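Local coordinates for protein flavodoxin (Streptococcus pneumoniae serotype 4, PDB 5LJL) that binds FMN as its cofactor and probably serves as a low-potential electron donor to a number of redox enzymes, at residues 7-12 / 34-39; 40-45 / 70-75; 55-60 / 101-106. All blocks are in the same frame, centred on the assembly; numbering follows the deposited sequence. Where two conformers were deposited one is given.

Contact 1: 7-12 / 34-39. With PO4 (phosphate ion), chain B.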
ATOM      1  N   ILE A   7      -1.251   7.166   0.488  1.00 10.36           N
ATOM      2  CA  ILE A   7      -0.820   5.989  -0.269  1.00 10.39           C
ATOM      3  C   ILE A   7       0.617   6.216  -0.727  1.00 12.07           C
ATOM      4  O   ILE A   7       0.911   7.257  -1.400  1.00 11.85           O
ATOM      5  CB  ILE A   7      -1.770   5.749  -1.495  1.00 11.55           C
ATOM      6  CG1 ILE A   7      -3.221   5.547  -1.059  1.00 12.15           C
ATOM      7  CG2 ILE A   7      -1.286   4.604  -2.405  1.00 11.79           C
ATOM      8  CD1 ILE A   7      -4.211   5.482  -2.230  1.00 13.39           C
ATOM      9  N   VAL A   8       1.514   5.303  -0.376  1.00 11.31           N
ATOM     10  CA  VAL A   8       2.931   5.414  -0.772  1.00 11.84           C
ATOM     11  C   VAL A   8       3.235   4.249  -1.665  1.00 11.47           C
ATOM     12  O   VAL A   8       2.968   3.092  -1.278  1.00 10.78           O
ATOM     13  CB  VAL A   8       3.841   5.479   0.460  1.00 12.77           C
ATOM     14  CG1 VAL A   8       5.309   5.600   0.025  1.00 13.11           C
ATOM     15  CG2 VAL A   8       3.410   6.630   1.351  1.00 13.41           C
ATOM     16  N   PHE A   9       3.810   4.514  -2.828  1.00  9.68           N
ATOM     17  CA  PHE A   9       4.067   3.470  -3.802  1.00 10.91           C
ATOM     18  C   PHE A   9       5.533   3.396  -4.254  1.00 10.91           C
ATOM     19  O   PHE A   9       6.295   4.392  -4.158  1.00 11.78           O
ATOM     20  CB  PHE A   9       3.147   3.549  -5.041  1.00 11.10           C
ATOM     21  CG  PHE A   9       3.433   4.701  -5.964  1.00 11.99           C
ATOM     22  CD1 PHE A   9       4.418   4.593  -6.935  1.00 12.58           C
ATOM     23  CD2 PHE A   9       2.716   5.888  -5.831  1.00 12.41           C
ATOM     24  CE1 PHE A   9       4.664   5.674  -7.786  1.00 12.97           C
ATOM     25  CE2 PHE A   9       2.954   6.972  -6.667  1.00 12.49           C
ATOM     26  CZ  PHE A   9       3.941   6.853  -7.623  1.00 12.68           C
ATOM     27  N   ALA A  10       5.925   2.222  -4.699  1.00 12.28           N
ATOM     28  CA  ALA A  10       7.154   2.009  -5.458  1.00 12.72           C
ATOM     29  C   ALA A  10       6.729   1.273  -6.744  1.00 12.34           C
ATOM     30  O   ALA A  10       5.928   0.325  -6.669  1.00 13.31           O
ATOM     31  CB  ALA A  10       8.126   1.187  -4.660  1.00 13.47           C
ATOM     32  N   SER A  11       7.326   1.620  -7.868  1.00 12.74           N
ATOM     33  CA  SER A  11       6.933   1.064  -9.148  1.00 13.40           C
ATOM     34  C   SER A  11       8.100   1.157 -10.119  1.00 16.05           C
ATOM     35  O   SER A  11       8.646   2.252 -10.288  1.00 16.28           O
ATOM     36  CB  SER A  11       5.715   1.810  -9.709  1.00 14.35           C
ATOM     37  OG  SER A  11       5.217   1.154 -10.884  1.00 14.64           O
ATOM     38  N   MET A  12       8.484   0.042 -10.715  1.00 16.34           N
ATOM     39  CA  MET A  12       9.571   0.016 -11.740  1.00 18.56           C
ATOM     40  C   MET A  12       8.996   0.088 -13.152  1.00 17.59           C
ATOM     41  O   MET A  12       9.483   0.902 -13.972  1.00 18.06           O
ATOM     42  CB  MET A  12      10.473  -1.262 -11.573  1.00 23.69           C
ATOM     43  CG  MET A  12      11.814  -1.209 -12.291  1.00 28.95           C
ATOM     44  SD  MET A  12      12.743  -2.673 -11.736  1.00 41.55           S
ATOM     45  CE  MET A  12      13.691  -1.823 -10.460  1.00 39.85           C
ATOM     46  N   VAL A  34      -7.073  12.235  -0.357  1.00 17.03           N
ATOM     47  CA  VAL A  34      -5.999  11.256  -0.552  1.00 17.88           C
ATOM     48  C   VAL A  34      -4.733  11.860  -1.134  1.00 18.59           C
ATOM     49  O   VAL A  34      -4.799  12.651  -2.109  1.00 18.17           O
ATOM     50  CB  VAL A  34      -6.454   9.854  -1.058  1.00 19.81           C
ATOM     51  CG1 VAL A  34      -7.957   9.655  -1.203  1.00 17.76           C
ATOM     52  CG2 VAL A  34      -5.524   9.084  -2.008  1.00 18.89           C
ATOM     53  N   ASP A  35      -3.614  11.523  -0.502  1.00 14.01           N
ATOM     54  CA  ASP A  35      -2.288  11.809  -1.068  1.00 15.25           C
ATOM     55  C   ASP A  35      -1.735  10.520  -1.683  1.00 13.67           C
ATOM     56  O   ASP A  35      -1.833   9.477  -1.029  1.00 13.82           O
ATOM     57  CB  ASP A  35      -1.349  12.255   0.045  1.00 14.26           C
ATOM     58  CG  ASP A  35      -1.802  13.515   0.741  1.00 15.23           C
ATOM     59  OD1 ASP A  35      -2.462  14.365   0.090  1.00 20.15           O
ATOM     60  OD2 ASP A  35      -1.537  13.629   1.943  1.00 15.12           O
ATOM     61  N   VAL A  36      -1.126  10.575  -2.869  1.00 12.85           N
ATOM     62  CA  VAL A  36      -0.522   9.423  -3.564  1.00 15.08           C
ATOM     63  C   VAL A  36       0.897   9.883  -3.912  1.00 15.52           C
ATOM     64  O   VAL A  36       1.087  10.859  -4.664  1.00 15.44           O
ATOM     65  CB  VAL A  36      -1.274   9.042  -4.864  1.00 16.42           C
ATOM     66  CG1 VAL A  36      -0.675   7.827  -5.577  1.00 17.56           C
ATOM     67  CG2 VAL A  36      -2.760   8.801  -4.596  1.00 16.81           C
ATOM     68  N   ASP A  37       1.886   9.239  -3.324  1.00 15.18           N
ATOM     69  CA  ASP A  37       3.278   9.675  -3.513  1.00 15.84           C
ATOM     70  C   ASP A  37       4.201   8.496  -3.708  1.00 15.17           C
ATOM     71  O   ASP A  37       4.039   7.465  -3.068  1.00 12.93           O
ATOM     72  CB  ASP A  37       3.727  10.432  -2.289  1.00 15.28           C
ATOM     73  CG  ASP A  37       2.986  11.723  -2.090  1.00 19.67           C
ATOM     74  OD1 ASP A  37       3.310  12.727  -2.767  1.00 19.81           O
ATOM     75  OD2 ASP A  37       2.056  11.755  -1.286  1.00 15.82           O
ATOM     76  N   GLU A  38       5.213   8.668  -4.576  1.00 15.99           N
ATOM     77  CA  GLU A  38       6.285   7.691  -4.677  1.00 17.43           C
ATOM     78  C   GLU A  38       7.097   7.745  -3.436  1.00 14.90           C
ATOM     79  O   GLU A  38       7.215   8.838  -2.815  1.00 14.68           O
ATOM     80  CB  GLU A  38       7.138   7.944  -5.913  1.00 19.51           C
ATOM     81  CG  GLU A  38       7.969   6.743  -6.277  1.00 24.06           C
ATOM     82  CD  GLU A  38       9.024   7.043  -7.324  1.00 34.64           C
ATOM     83  OE1 GLU A  38       9.096   8.218  -7.804  1.00 41.63           O
ATOM     84  OE2 GLU A  38       9.801   6.091  -7.635  1.00 35.82           O
ATOM     85  N   CYS A  39       7.564   6.573  -2.998  1.00 13.54           N
ATOM     86  CA  CYS A  39       8.275   6.452  -1.750  1.00 15.49           C
ATOM     87  C   CYS A  39       9.523   7.319  -1.625  1.00 18.14           C
ATOM     88  O   CYS A  39       9.828   7.705  -0.497  1.00 20.18           O
ATOM     89  CB  CYS A  39       8.613   4.989  -1.465  1.00 15.40           C
ATOM     90  SG  CYS A  39       9.788   4.224  -2.595  1.00 17.09           S
TER
HETATM   91  P   PO4 B 201       5.827  -2.654 -11.259  1.00 12.35           P
HETATM   92  O1  PO4 B 201       5.264  -1.458 -10.596  1.00 13.12           O
HETATM   93  O2  PO4 B 201       5.454  -2.702 -12.727  1.00 12.42           O
HETATM   94  O3  PO4 B 201       5.345  -3.888 -10.591  1.00 13.94           O
HETATM   95  O4  PO4 B 201       7.274  -2.622 -11.173  1.00 12.17           O
HETATM   96  O   HOH W   1       1.433   9.619   0.312  1.00 15.39           O
HETATM   97  O   HOH W   2       9.557   3.345  -7.282  1.00 18.74           O

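Contact 2: 40-45 / 70-75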
ATOM      1  N   THR A  40      10.168   7.672  -2.750  1.00 20.33           N
ATOM      2  CA  THR A  40      11.331   8.592  -2.704  1.00 25.60           C
ATOM      3  C   THR A  40      10.934  10.035  -2.409  1.00 24.62           C
ATOM      4  O   THR A  40      11.802  10.872  -2.318  1.00 23.88           O
ATOM      5  CB  THR A  40      12.140   8.724  -4.031  1.00 28.40           C
ATOM      6  OG1 THR A  40      11.658   7.808  -5.004  1.00 41.63           O
ATOM      7  CG2 THR A  40      13.617   8.494  -3.784  1.00 37.66           C
ATOM      8  N   THR A  41       9.648  10.366  -2.336  1.00 19.43           N
ATOM      9  CA  THR A  41       9.254  11.764  -2.215  1.00 16.25           C
ATOM     10  C   THR A  41       8.545  12.096  -0.889  1.00 15.54           C
ATOM     11  O   THR A  41       8.041  13.208  -0.737  1.00 15.98           O
ATOM     12  CB  THR A  41       8.383  12.217  -3.406  1.00 16.55           C
ATOM     13  OG1 THR A  41       7.088  11.538  -3.349  1.00 14.92           O
ATOM     14  CG2 THR A  41       9.079  11.976  -4.754  1.00 18.26           C
ATOM     15  N   VAL A  42       8.412  11.098   0.003  1.00 15.58           N
ATOM     16  CA  VAL A  42       7.760  11.342   1.282  1.00 14.57           C
ATOM     17  C   VAL A  42       8.579  10.696   2.403  1.00 13.92           C
ATOM     18  O   VAL A  42       9.528   9.951   2.136  1.00 14.71           O
ATOM     19  CB  VAL A  42       6.316  10.773   1.291  1.00 15.73           C
ATOM     20  CG1 VAL A  42       5.447  11.500   0.310  1.00 16.48           C
ATOM     21  CG2 VAL A  42       6.347   9.287   0.984  1.00 15.39           C
ATOM     22  N   ASP A  43       8.181  10.977   3.641  1.00 14.33           N
ATOM     23  CA  ASP A  43       8.761  10.318   4.822  0.50 14.28           C
ATOM     24  C   ASP A  43       7.763   9.354   5.398  1.00 13.10           C
ATOM     25  O   ASP A  43       6.566   9.664   5.414  1.00 12.09           O
ATOM     26  CB  ASP A  43       9.123  11.362   5.873  0.50 15.49           C
ATOM     27  CG  ASP A  43      10.304  12.218   5.448  0.50 16.30           C
ATOM     28  OD1 ASP A  43      11.365  11.629   5.173  0.50 16.43           O
ATOM     29  OD2 ASP A  43      10.154  13.468   5.376  0.50 16.36           O
ATOM     30  N   ALA A  44       8.232   8.206   5.868  1.00 13.76           N
ATOM     31  CA  ALA A  44       7.292   7.245   6.533  1.00 13.07           C
ATOM     32  C   ALA A  44       6.501   7.957   7.643  1.00 12.41           C
ATOM     33  O   ALA A  44       5.287   7.710   7.853  1.00 12.34           O
ATOM     34  CB  ALA A  44       8.032   6.015   7.059  1.00 14.71           C
ATOM     35  N   SER A  45       7.153   8.861   8.386  1.00 12.29           N
ATOM     36  CA  SER A  45       6.501   9.564   9.484  1.00 13.65           C
ATOM     37  C   SER A  45       5.301  10.423   9.096  1.00 13.47           C
ATOM     38  O   SER A  45       4.457  10.780   9.972  1.00 13.76           O
ATOM     39  CB  SER A  45       7.539  10.369  10.311  1.00 14.36           C
ATOM     40  OG  SER A  45       8.116  11.365   9.507  1.00 15.27           O
ATOM     41  N   MET A  70      13.874   0.415   0.883  1.00 16.54           N
ATOM     42  CA  MET A  70      14.623  -0.037   2.066  1.00 17.65           C
ATOM     43  C   MET A  70      14.671   1.008   3.178  1.00 15.17           C
ATOM     44  O   MET A  70      14.364   0.706   4.313  1.00 14.85           O
ATOM     45  CB  MET A  70      16.029  -0.517   1.680  1.00 22.76           C
ATOM     46  CG  MET A  70      16.021  -1.981   1.233  1.00 25.51           C
ATOM     47  SD  MET A  70      17.737  -2.654   0.973  1.00 35.73           S
ATOM     48  CE  MET A  70      18.576  -1.826   2.305  1.00 35.90           C
ATOM     49  N   ASP A  71      14.961   2.237   2.841  1.00 15.59           N
ATOM     50  CA  ASP A  71      14.948   3.333   3.811  1.00 18.98           C
ATOM     51  C   ASP A  71      13.561   3.646   4.413  1.00 15.87           C
ATOM     52  O   ASP A  71      13.412   3.891   5.578  1.00 13.92           O
ATOM     53  CB  ASP A  71      15.458   4.610   3.138  1.00 25.39           C
ATOM     54  CG  ASP A  71      16.815   4.941   3.550  1.00 35.29           C
ATOM     55  OD1 ASP A  71      16.950   6.048   4.111  1.00 57.45           O
ATOM     56  OD2 ASP A  71      17.730   4.099   3.414  1.00 36.11           O
ATOM     57  N   PHE A  72      12.530   3.624   3.550  1.00 14.52           N
ATOM     58  CA  PHE A  72      11.162   3.870   3.945  1.00 12.20           C
ATOM     59  C   PHE A  72      10.715   2.760   4.954  1.00 11.73           C
ATOM     60  O   PHE A  72      10.083   3.033   5.938  1.00 12.90           O
ATOM     61  CB  PHE A  72      10.282   3.895   2.680  1.00 12.13           C
ATOM     62  CG  PHE A  72       8.859   4.295   2.968  1.00 11.74           C
ATOM     63  CD1 PHE A  72       8.498   5.621   3.015  1.00 11.30           C
ATOM     64  CD2 PHE A  72       7.906   3.326   3.296  1.00 11.35           C
ATOM     65  CE1 PHE A  72       7.218   6.023   3.311  1.00 11.59           C
ATOM     66  CE2 PHE A  72       6.613   3.705   3.622  1.00 11.70           C
ATOM     67  CZ  PHE A  72       6.264   5.058   3.641  1.00 10.96           C
ATOM     68  N   TYR A  73      11.030   1.504   4.625  1.00 11.33           N
ATOM     69  CA  TYR A  73      10.719   0.361   5.512  1.00 10.75           C
ATOM     70  C   TYR A  73      11.383   0.569   6.890  1.00 10.86           C
ATOM     71  O   TYR A  73      10.754   0.296   7.908  1.00 10.53           O
ATOM     72  CB  TYR A  73      11.136  -0.969   4.888  1.00 10.86           C
ATOM     73  CG  TYR A  73      10.985  -2.238   5.718  1.00 11.36           C
ATOM     74  CD1 TYR A  73       9.932  -3.082   5.521  1.00 11.31           C
ATOM     75  CD2 TYR A  73      11.972  -2.625   6.637  1.00 11.49           C
ATOM     76  CE1 TYR A  73       9.773  -4.221   6.284  1.00 11.77           C
ATOM     77  CE2 TYR A  73      11.854  -3.768   7.400  1.00 12.08           C
ATOM     78  CZ  TYR A  73      10.769  -4.565   7.243  1.00 11.65           C
ATOM     79  OH  TYR A  73      10.741  -5.716   7.994  1.00 12.75           O
ATOM     80  N   GLU A  74      12.671   0.940   6.882  1.00 10.86           N
ATOM     81  CA  GLU A  74      13.387   1.149   8.141  1.00 12.54           C
ATOM     82  C   GLU A  74      12.737   2.215   8.974  1.00 12.97           C
ATOM     83  O   GLU A  74      12.552   2.024  10.204  1.00 12.52           O
ATOM     84  CB  GLU A  74      14.897   1.493   7.893  1.00 14.66           C
ATOM     85  CG  GLU A  74      15.640   0.292   7.298  1.00 15.82           C
ATOM     86  CD  GLU A  74      17.046   0.580   6.761  1.00 18.93           C
ATOM     87  OE1 GLU A  74      17.527   1.696   6.964  1.00 25.70           O
ATOM     88  OE2 GLU A  74      17.656  -0.291   6.117  1.00 21.61           O
ATOM     89  N   ASP A  75      12.428   3.338   8.321  1.00 12.43           N
ATOM     90  CA  ASP A  75      11.771   4.409   9.017  1.00 13.72           C
ATOM     91  C   ASP A  75      10.393   4.013   9.545  1.00 12.69           C
ATOM     92  O   ASP A  75      10.051   4.327  10.723  1.00 11.74           O
ATOM     93  CB  ASP A  75      11.677   5.692   8.165  1.00 15.20           C
ATOM     94  CG  ASP A  75      13.032   6.309   7.812  1.00 19.03           C
ATOM     95  OD1 ASP A  75      14.054   5.948   8.451  1.00 20.54           O
ATOM     96  OD2 ASP A  75      13.067   7.108   6.825  1.00 21.45           O
TER
HETATM   97  O   HOH W   3      10.887   7.424   5.182  1.00 17.80           O

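Contact 3: 55-60 / 101-106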
ATOM      1  N   VAL A  55       0.561   1.106   1.647  1.00  8.91           N
ATOM      2  CA  VAL A  55       1.742   0.882   0.829  1.00  8.85           C
ATOM      3  C   VAL A  55       1.337   0.033  -0.354  1.00  9.11           C
ATOM      4  O   VAL A  55       0.662  -0.994  -0.179  1.00  8.78           O
ATOM      5  CB  VAL A  55       2.914   0.228   1.591  1.00  9.41           C
ATOM      6  CG1 VAL A  55       3.977  -0.310   0.658  1.00  9.02           C
ATOM      7  CG2 VAL A  55       3.444   1.219   2.625  1.00  9.06           C
ATOM      8  N   ALA A  56       1.774   0.495  -1.527  1.00  9.61           N
ATOM      9  CA  ALA A  56       1.657  -0.279  -2.762  1.00  8.88           C
ATOM     10  C   ALA A  56       3.065  -0.561  -3.245  1.00  9.92           C
ATOM     11  O   ALA A  56       3.815   0.373  -3.561  1.00 11.61           O
ATOM     12  CB  ALA A  56       0.860   0.559  -3.792  1.00  9.45           C
ATOM     13  N   THR A  57       3.479  -1.807  -3.332  1.00  9.76           N
ATOM     14  CA  THR A  57       4.868  -2.137  -3.696  1.00 10.96           C
ATOM     15  C   THR A  57       5.001  -3.301  -4.653  1.00 10.29           C
ATOM     16  O   THR A  57       4.285  -4.273  -4.549  1.00 11.17           O
ATOM     17  CB  THR A  57       5.703  -2.366  -2.400  1.00 11.22           C
ATOM     18  OG1 THR A  57       7.107  -2.454  -2.736  1.00 12.02           O
ATOM     19  CG2 THR A  57       5.231  -3.580  -1.610  1.00 11.54           C
ATOM     20  N   TYR A  58       5.983  -3.221  -5.540  1.00 10.72           N
ATOM     21  CA  TYR A  58       6.465  -4.379  -6.319  1.00 11.24           C
ATOM     22  C   TYR A  58       7.510  -5.113  -5.401  1.00 12.14           C
ATOM     23  O   TYR A  58       7.823  -4.663  -4.309  1.00 12.14           O
ATOM     24  CB  TYR A  58       7.060  -3.959  -7.665  1.00 12.08           C
ATOM     25  CG  TYR A  58       8.376  -3.176  -7.633  1.00 12.21           C
ATOM     26  CD1 TYR A  58       8.373  -1.835  -7.436  1.00 13.37           C
ATOM     27  CD2 TYR A  58       9.607  -3.801  -7.818  1.00 13.68           C
ATOM     28  CE1 TYR A  58       9.563  -1.086  -7.514  1.00 13.30           C
ATOM     29  CE2 TYR A  58      10.813  -3.097  -7.810  1.00 14.44           C
ATOM     30  CZ  TYR A  58      10.807  -1.738  -7.659  1.00 13.91           C
ATOM     31  OH  TYR A  58      11.981  -1.007  -7.662  1.00 17.47           O
ATOM     32  N   THR A  59       7.976  -6.250  -5.871  1.00 11.94           N
ATOM     33  CA  THR A  59       8.965  -7.069  -5.177  1.00 12.82           C
ATOM     34  C   THR A  59      10.178  -7.225  -6.138  1.00 14.80           C
ATOM     35  O   THR A  59      10.001  -7.447  -7.325  1.00 14.68           O
ATOM     36  CB  THR A  59       8.368  -8.442  -4.891  1.00 12.36           C
ATOM     37  OG1 THR A  59       7.191  -8.309  -4.084  1.00 11.66           O
ATOM     38  CG2 THR A  59       9.327  -9.367  -4.264  1.00 13.20           C
ATOM     39  N   TYR A  60      11.394  -7.132  -5.602  1.00 17.00           N
ATOM     40  CA  TYR A  60      12.584  -7.055  -6.418  1.00 23.80           C
ATOM     41  C   TYR A  60      13.400  -8.344  -6.254  1.00 27.38           C
ATOM     42  O   TYR A  60      13.695  -8.741  -5.139  1.00 28.05           O
ATOM     43  CB  TYR A  60      13.360  -5.807  -6.005  1.00 28.08           C
ATOM     44  CG  TYR A  60      14.551  -5.406  -6.862  1.00 35.22           C
ATOM     45  CD1 TYR A  60      14.600  -5.659  -8.235  1.00 39.62           C
ATOM     46  CD2 TYR A  60      15.644  -4.722  -6.280  1.00 38.80           C
ATOM     47  CE1 TYR A  60      15.718  -5.276  -9.008  1.00 44.56           C
ATOM     48  CE2 TYR A  60      16.750  -4.308  -7.047  1.00 39.83           C
ATOM     49  CZ  TYR A  60      16.787  -4.592  -8.402  1.00 44.29           C
ATOM     50  OH  TYR A  60      17.876  -4.170  -9.137  1.00 47.47           O
ATOM     51  N   LYS A 101       6.181 -11.009  -2.441  1.00 11.99           N
ATOM     52  CA  LYS A 101       6.661 -11.184  -1.077  1.00 12.32           C
ATOM     53  C   LYS A 101       6.847  -9.806  -0.401  1.00 11.61           C
ATOM     54  O   LYS A 101       6.668  -9.740   0.798  1.00 11.07           O
ATOM     55  CB  LYS A 101       7.912 -12.021  -1.005  1.00 16.24           C
ATOM     56  CG  LYS A 101       8.515 -12.074   0.385  1.00 19.23           C
ATOM     57  CD  LYS A 101       9.400 -13.254   0.494  1.00 27.48           C
ATOM     58  CE  LYS A 101      10.100 -13.240   1.839  1.00 30.47           C
ATOM     59  NZ  LYS A 101      10.555 -14.621   2.159  1.00 33.92           N
ATOM     60  N   ALA A 102       7.178  -8.741  -1.136  1.00 10.98           N
ATOM     61  CA  ALA A 102       7.297  -7.425  -0.491  1.00 10.86           C
ATOM     62  C   ALA A 102       5.937  -6.964   0.145  1.00 10.78           C
ATOM     63  O   ALA A 102       5.954  -6.213   1.143  1.00 11.93           O
ATOM     64  CB  ALA A 102       7.876  -6.332  -1.426  1.00 10.53           C
ATOM     65  N   VAL A 103       4.808  -7.380  -0.437  1.00 11.50           N
ATOM     66  CA  VAL A 103       3.456  -7.068   0.114  1.00 11.17           C
ATOM     67  C   VAL A 103       3.337  -7.718   1.512  1.00 11.63           C
ATOM     68  O   VAL A 103       2.971  -7.038   2.515  1.00 11.47           O
ATOM     69  CB  VAL A 103       2.289  -7.496  -0.856  1.00 11.80           C
ATOM     70  CG1 VAL A 103       0.933  -7.387  -0.156  1.00 12.56           C
ATOM     71  CG2 VAL A 103       2.350  -6.775  -2.202  1.00 12.16           C
ATOM     72  N   ASP A 104       3.729  -8.986   1.608  1.00 13.17           N
ATOM     73  CA  ASP A 104       3.721  -9.697   2.867  1.00 13.59           C
ATOM     74  C   ASP A 104       4.660  -9.038   3.867  1.00 12.84           C
ATOM     75  O   ASP A 104       4.317  -8.871   5.052  1.00 11.66           O
ATOM     76  CB  ASP A 104       4.107 -11.169   2.673  1.00 16.12           C
ATOM     77  CG  ASP A 104       3.034 -11.979   2.086  1.00 17.67           C
ATOM     78  OD1 ASP A 104       1.886 -11.515   1.871  1.00 18.84           O
ATOM     79  OD2 ASP A 104       3.351 -13.160   1.807  1.00 21.29           O
ATOM     80  N   ASP A 105       5.843  -8.641   3.421  1.00 11.89           N
ATOM     81  CA  ASP A 105       6.808  -7.997   4.321  1.00 12.83           C
ATOM     82  C   ASP A 105       6.317  -6.665   4.885  1.00 12.29           C
ATOM     83  O   ASP A 105       6.527  -6.366   6.058  1.00 12.54           O
ATOM     84  CB  ASP A 105       8.120  -7.794   3.594  1.00 14.88           C
ATOM     85  CG  ASP A 105       8.809  -9.106   3.230  1.00 17.66           C
ATOM     86  OD1 ASP A 105       8.443 -10.178   3.757  1.00 19.71           O
ATOM     87  OD2 ASP A 105       9.633  -8.987   2.338  1.00 24.34           O
ATOM     88  N   PHE A 106       5.642  -5.879   4.045  1.00 11.79           N
ATOM     89  CA  PHE A 106       5.068  -4.585   4.498  1.00 10.61           C
ATOM     90  C   PHE A 106       3.852  -4.816   5.393  1.00 10.64           C
ATOM     91  O   PHE A 106       3.617  -4.016   6.336  1.00 11.15           O
ATOM     92  CB  PHE A 106       4.764  -3.640   3.333  1.00 11.05           C
ATOM     93  CG  PHE A 106       5.869  -2.689   3.027  1.00  9.94           C
ATOM     94  CD1 PHE A 106       6.050  -1.584   3.849  1.00  9.96           C
ATOM     95  CD2 PHE A 106       6.774  -2.900   2.016  1.00 11.26           C
ATOM     96  CE1 PHE A 106       7.068  -0.656   3.576  1.00 10.21           C
ATOM     97  CE2 PHE A 106       7.786  -1.997   1.735  1.00  9.97           C
ATOM     98  CZ  PHE A 106       7.957  -0.853   2.528  1.00 10.43           C
TER

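Contact 1: 7-12 / 34-39
The Phe9 ring lies over the backbone of Glu38, and this is the tight part of the contact between 7-12 and 34-39. Glu38 CA sits 3.9 Å from the centroid of the Phe9 ring, 10° off the ring normal, a CH-pi contact over the face. CG of Phe9 stands between its backbone N and carbonyl carbon (chi1 71°), which swings the ring across to the neighbouring strand, where CE2 meets Val36 CG1 at 3.9 Å. Beneath it two parallel strands are joined by backbone hydrogen bonds alternating from strand to strand: Ile7 N to Asp35 O, Asp37 N to Ile7 O, Phe9 N to Asp37 O and Cys39 N to Phe9 O, the first almost straight at 177°. On the other face Val8 CG1 packs 3.7 Å from Cys39 CB.

Toward solvent, water bridges the contact at two separate places: beside Asp37, donating to its OD2 and to Ile7 O, and beyond the strand ends, where it accepts from Ser11 N and probably donates to Glu38 OE2. Past the last strand bond Ser11 OG instead donates to phosphate O1 at 2.6 Å, with Met12 N reaching O4.

Strand 33-38 is the edge strand and 4-9 its inner neighbour, paired in turn with 52-56. Helix 15-29 covers the Ile7, Phe9 and Val36 face, completing a beta-alpha-beta unit, while Phe72 of helix 67-77 packs on Val8 from the other.

Contact 2: 40-45 / 70-75
Ala44 and Phe72 form the centre of this contact, and the geometry is that of a CH-pi interaction. Ala44 CB lies 4.0 Å from the centroid of the Phe72 ring at 18° from the ring normal, over the face but displaced toward the rim. The backbone of Ala44 comes closer still to one corner of the ring, with its CA 3.4 Å from Phe72 CE1. Phe72 CG is anti to its backbone N (chi1 -174°), a setting that carries the ring off the helix and alongside the loop.

Apolar packing extends the contact at both ends. Val42 CG2 approaches Phe72 CE1 at 4.1 Å, the two side chains crossing at a slant. One helical turn beyond Phe72, the CB of Asp75 meets Ala44 CB at 3.8 Å, so that the methyl group of Ala44 touches both the ring and the start of the aspartate side chain.

The polar part is mediated by solvent, since no direct hydrogen bond joins the two segments. A water accepts from Ala44 N at 2.9 Å and donates to Asp75 OD2 at 2.7 Å, tying the loop backbone to the helix on its exposed side.

Segment 40-45 belongs to the connection between strands 33-38 and 52-56, and the contact sets it against helix 67-77. Farther inward, Val8 of strand 4-9 touches Val42, while Phe106 of helix 101-113 packs against Phe72, so the ring lies where the loop, the sheet and two helices meet.

Contact 3: 55-60 / 101-106
Thr59 turns OG1 anti to its carbonyl carbon (chi1 -59°), and this rotation presents the oxygen to the first turn of helix 101-113, where Ala102 N donates to it. The bond is 3.0 Å long from Ala102 N to Thr59 OG1, with an angle of 155° at the hydrogen. Lys101 N is also close to that oxygen, but its angle is too poor for a hydrogen bond. In Thr57 the first torsion (chi1 -170°) puts OG1 anti to the backbone N, from where it donates to Tyr58 O at 2.8 Å, in the carbonyl plane and on a lone pair. The same rotation leaves CG2 of Thr57 to face the helix.

Close packing makes up the rest. Ala102 CB sits among two oxygens, Tyr58 O at 3.3 Å and Thr59 OG1, and the methyl CG2 of Thr57, 3.8 Å away. Phe106, one turn on, receives Val55: CG1 of Val55 lies 3.9 Å from the centroid of the Phe106 ring, a CH-pi contact centred over the face, with the side chains crossing at about a right angle. Thr57 CG2 reaches Phe106 CD2 at 4.0 Å, from an oblique direction. Met69 of helix 67-77 packs against Val55, Thr57 and Phe106, and Val88 of strand 85-92 touches Val103 and Phe106.

Tyr58 points its CB away from helix 101-113; its hydroxyl is hydrogen-bonded to Glu68. The arrangement, a helix laid against a central parallel strand and held near its N-terminus by the loop that follows that strand, belongs to the three-layer alpha-beta-alpha flavodoxin fold, in which loops at the C-terminal ends of the strands form the FMN site.

Contacts 1 and 3 are joined through the sheet, where Val8 O lies 2.9 Å from Ala56 N and Ala10 N 3.0 Å from Ala56 O, probable hydrogen bonds between adjacent parallel strands. Contact 2 packs on both: Val42 CG1 is 3.3 Å from Asp37 CB, and Phe72 CE2 is 4.1 Å from Val55 CG2. The centres of the three contacts are about 11 to 14 Å apart. The phosphate held at the end of 7-12, also bonded by Thr13, Asn15 and Thr16, lies about 3 Å from the Tyr58 side chain of contact 3 at the nearest atoms; it probably came from the crystallisation liquor, and its place is consistent with the FMN phosphate pocket of flavodoxins.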